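Local coordinates for protein short afifavidin (Afifella pfennigii, PDB 6HDT) that binds biotin and 2-iminobiotin in a strong non-covalent complex, as a dimeric bacterial member of the avidin family whose biological role is not established, at residues A[21-26]-A[98-103]. Numbering follows the deposited sequence.
Sequences SSWVNQ and SDVTIV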
ATOM      1  N   SER A  21       0.004 -11.058 -14.318  1.00 17.17           N
ATOM      2  CA  SER A  21       1.027 -10.434 -15.126  1.00 20.99           C
ATOM      3  C   SER A  21       2.319 -10.397 -14.329  1.00 20.57           C
ATOM      4  O   SER A  21       2.285 -10.250 -13.098  1.00 22.33           O
ATOM      5  CB  SER A  21       0.605  -9.031 -15.550  1.00 22.66           C
ATOM      6  OG  SER A  21       0.335  -8.150 -14.468  1.00 22.92           O
ATOM      7  N   SER A  22       3.438 -10.554 -15.039  1.00 18.60           N
ATOM      8  CA  SER A  22       4.732 -10.531 -14.375  0.50 19.02           C
ATOM      9  C   SER A  22       5.592  -9.371 -14.844  1.00 18.35           C
ATOM     10  O   SER A  22       5.532  -8.906 -16.000  1.00 21.16           O
ATOM     11  CB  SER A  22       5.468 -11.879 -14.440  0.50 21.27           C
ATOM     12  OG  SER A  22       5.803 -12.233 -15.760  0.50 26.95           O
ATOM     13  N   TRP A  23       6.365  -8.888 -13.896  1.00 17.70           N
ATOM     14  CA  TRP A  23       7.049  -7.629 -13.989  1.00 18.11           C
ATOM     15  C   TRP A  23       8.467  -7.724 -13.446  1.00 17.98           C
ATOM     16  O   TRP A  23       8.739  -8.534 -12.559  1.00 21.27           O
ATOM     17  CB  TRP A  23       6.278  -6.573 -13.171  1.00 18.15           C
ATOM     18  CG  TRP A  23       4.828  -6.496 -13.488  1.00 18.61           C
ATOM     19  CD1 TRP A  23       3.859  -7.299 -13.001  1.00 20.19           C
ATOM     20  CD2 TRP A  23       4.182  -5.586 -14.412  1.00 17.32           C
ATOM     21  NE1 TRP A  23       2.641  -6.941 -13.527  1.00 20.93           N
ATOM     22  CE2 TRP A  23       2.812  -5.897 -14.401  1.00 18.89           C
ATOM     23  CE3 TRP A  23       4.627  -4.531 -15.216  1.00 18.00           C
ATOM     24  CZ2 TRP A  23       1.876  -5.212 -15.187  1.00 21.45           C
ATOM     25  CZ3 TRP A  23       3.685  -3.849 -16.002  1.00 19.83           C
ATOM     26  CH2 TRP A  23       2.339  -4.190 -15.975  1.00 19.79           C
ATOM     27  N   VAL A  24       9.314  -6.824 -13.944  1.00 19.15           N
ATOM     28  CA  VAL A  24      10.687  -6.623 -13.512  1.00 19.21           C
ATOM     29  C   VAL A  24      10.979  -5.120 -13.360  1.00 20.04           C
ATOM     30  O   VAL A  24      10.545  -4.275 -14.157  1.00 20.02           O
ATOM     31  CB  VAL A  24      11.710  -7.305 -14.443  1.00 19.13           C
ATOM     32  CG1 VAL A  24      11.794  -6.614 -15.796  1.00 20.67           C
ATOM     33  CG2 VAL A  24      13.085  -7.319 -13.825  1.00 23.31           C
ATOM     34  N   ASN A  25      11.666  -4.760 -12.282  1.00 21.83           N
ATOM     35  CA  ASN A  25      12.080  -3.369 -12.150  1.00 20.72           C
ATOM     36  C   ASN A  25      13.528  -3.163 -12.608  1.00 19.94           C
ATOM     37  O   ASN A  25      14.163  -4.090 -13.105  1.00 27.24           O
ATOM     38  CB  ASN A  25      11.762  -2.798 -10.766  1.00 19.79           C
ATOM     39  CG  ASN A  25      12.740  -3.235  -9.711  1.00 19.67           C
ATOM     40  OD1 ASN A  25      13.806  -3.729 -10.017  1.00 20.65           O
ATOM     41  ND2 ASN A  25      12.377  -3.036  -8.453  1.00 21.38           N
ATOM     42  N   GLN A  26      14.015  -1.930 -12.478  1.00 20.83           N
ATOM     43  CA  GLN A  26      15.316  -1.517 -13.022  1.00 23.76           C
ATOM     44  C   GLN A  26      16.491  -2.197 -12.297  1.00 21.86           C
ATOM     45  O   GLN A  26      17.594  -2.281 -12.826  1.00 25.83           O
ATOM     46  CB  GLN A  26      15.468   0.024 -12.964  1.00 24.53           C
ATOM     47  CG  GLN A  26      15.636   0.624 -11.560  1.00 22.68           C
ATOM     48  CD  GLN A  26      14.390   0.534 -10.677  1.00 22.51           C
ATOM     49  OE1 GLN A  26      13.256   0.541 -11.159  1.00 19.34           O
ATOM     50  NE2 GLN A  26      14.600   0.450  -9.368  1.00 28.48           N
ATOM     51  N   SER A  98       2.836  -2.980 -27.609  1.00 46.82           N
ATOM     52  CA  SER A  98       2.571  -4.188 -26.817  1.00 51.80           C
ATOM     53  C   SER A  98       3.215  -4.104 -25.429  1.00 50.21           C
ATOM     54  O   SER A  98       3.226  -5.087 -24.683  1.00 53.88           O
ATOM     55  CB  SER A  98       3.040  -5.449 -27.566  1.00 59.61           C
ATOM     56  OG  SER A  98       4.337  -5.871 -27.162  1.00 65.84           O
ATOM     57  N   ASP A  99       3.734  -2.929 -25.078  1.00 35.37           N
ATOM     58  CA  ASP A  99       4.488  -2.757 -23.826  1.00 30.72           C
ATOM     59  C   ASP A  99       3.666  -2.085 -22.740  1.00 28.37           C
ATOM     60  O   ASP A  99       2.808  -1.280 -23.009  1.00 29.29           O
ATOM     61  CB  ASP A  99       5.731  -1.908 -24.066  1.00 33.78           C
ATOM     62  CG  ASP A  99       6.765  -2.616 -24.923  1.00 44.54           C
ATOM     63  OD1 ASP A  99       7.358  -3.606 -24.438  1.00 59.15           O
ATOM     64  OD2 ASP A  99       6.988  -2.178 -26.071  1.00 51.34           O
ATOM     65  N   VAL A 100       3.973  -2.406 -21.492  1.00 24.07           N
ATOM     66  CA  VAL A 100       3.389  -1.715 -20.354  1.00 24.87           C
ATOM     67  C   VAL A 100       4.503  -1.429 -19.331  1.00 20.22           C
ATOM     68  O   VAL A 100       5.343  -2.276 -19.044  1.00 22.58           O
ATOM     69  CB  VAL A 100       2.248  -2.534 -19.701  1.00 25.07           C
ATOM     70  CG1 VAL A 100       1.562  -1.755 -18.573  1.00 20.45           C
ATOM     71  CG2 VAL A 100       1.224  -2.959 -20.763  1.00 27.85           C
ATOM     72  N   THR A 101       4.466  -0.217 -18.797  1.00 20.11           N
ATOM     73  CA  THR A 101       5.351   0.241 -17.739  1.00 20.91           C
ATOM     74  C   THR A 101       4.546   0.723 -16.540  1.00 20.59           C
ATOM     75  O   THR A 101       3.546   1.394 -16.685  1.00 22.97           O
ATOM     76  CB  THR A 101       6.219   1.410 -18.268  1.00 25.16           C
ATOM     77  OG1 THR A 101       6.973   0.944 -19.387  1.00 28.28           O
ATOM     78  CG2 THR A 101       7.193   1.906 -17.212  1.00 23.59           C
ATOM     79  N   ILE A 102       5.013   0.397 -15.337  1.00 16.23           N
ATOM     80  CA  ILE A 102       4.473   0.993 -14.119  1.00 18.48           C
ATOM     81  C   ILE A 102       5.537   1.897 -13.505  1.00 16.81           C
ATOM     82  O   ILE A 102       6.613   1.429 -13.137  1.00 20.70           O
ATOM     83  CB  ILE A 102       4.079  -0.026 -13.031  1.00 18.78           C
ATOM     84  CG1 ILE A 102       3.334  -1.242 -13.612  1.00 20.60           C
ATOM     85  CG2 ILE A 102       3.234   0.678 -11.972  1.00 16.52           C
ATOM     86  CD1 ILE A 102       3.116  -2.356 -12.607  1.00 19.06           C
ATOM     87  N   VAL A 103       5.209   3.176 -13.363  1.00 16.97           N
ATOM     88  CA  VAL A 103       6.064   4.171 -12.748  1.00 17.62           C
ATOM     89  C   VAL A 103       5.579   4.274 -11.309  1.00 16.94           C
ATOM     90  O   VAL A 103       4.426   4.630 -11.084  1.00 18.05           O
ATOM     91  CB  VAL A 103       5.915   5.530 -13.461  1.00 19.40           C
ATOM     92  CG1 VAL A 103       6.711   6.604 -12.738  1.00 22.62           C
ATOM     93  CG2 VAL A 103       6.363   5.439 -14.928  1.00 22.79           C
TER
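The indole of W23 receives I102 on one face and V100 at its edge. CD1 of I102 sits over the six-membered ring, 3.6 Å from its centroid and 7° off the normal, a CH-pi contact. CG1 of the same isoleucine leans toward the rim, with CZ3 of W23 3.6 Å from I102 CG1. The isoleucine chain runs roughly perpendicular to the tryptophan side chain. V100 meets the edge instead, in the plane of the ring: its CG1 lies 3.6 Å from W23 CH2. V100 CG1 is anti to the backbone N (chi1 -175°), which directs that methyl at the far corner of the benzo ring. No hydrogen bond joins 21-26 to 98-103; the contact is apolar and buried. The indole N-H is used within its own strand. W23 NE1 donates to S21 OG at 2.8 Å; the bond is bent (132°), and the hydroxyl oxygen lies somewhat out of the plane of the indole. This bond probably limits rotation of the indole, despite its bend. F14 of helix 7-14 touches both W23 and I102, and M31 and L33 of the adjoining strand also pack on W23. With an alanine here instead of the indole, a gap would probably open beside I102 and V100, and the S21 hydroxyl would lose its indole donor. Strands 20-24 and 99-110 are not neighbours in the sheet: strand 117-127 lies between them. The side chains meet in the barrel interior, against helix 7-14, as core packing of the eight-stranded antiparallel avidin fold; the W23 side chain is about 10 Å from the bound biotin.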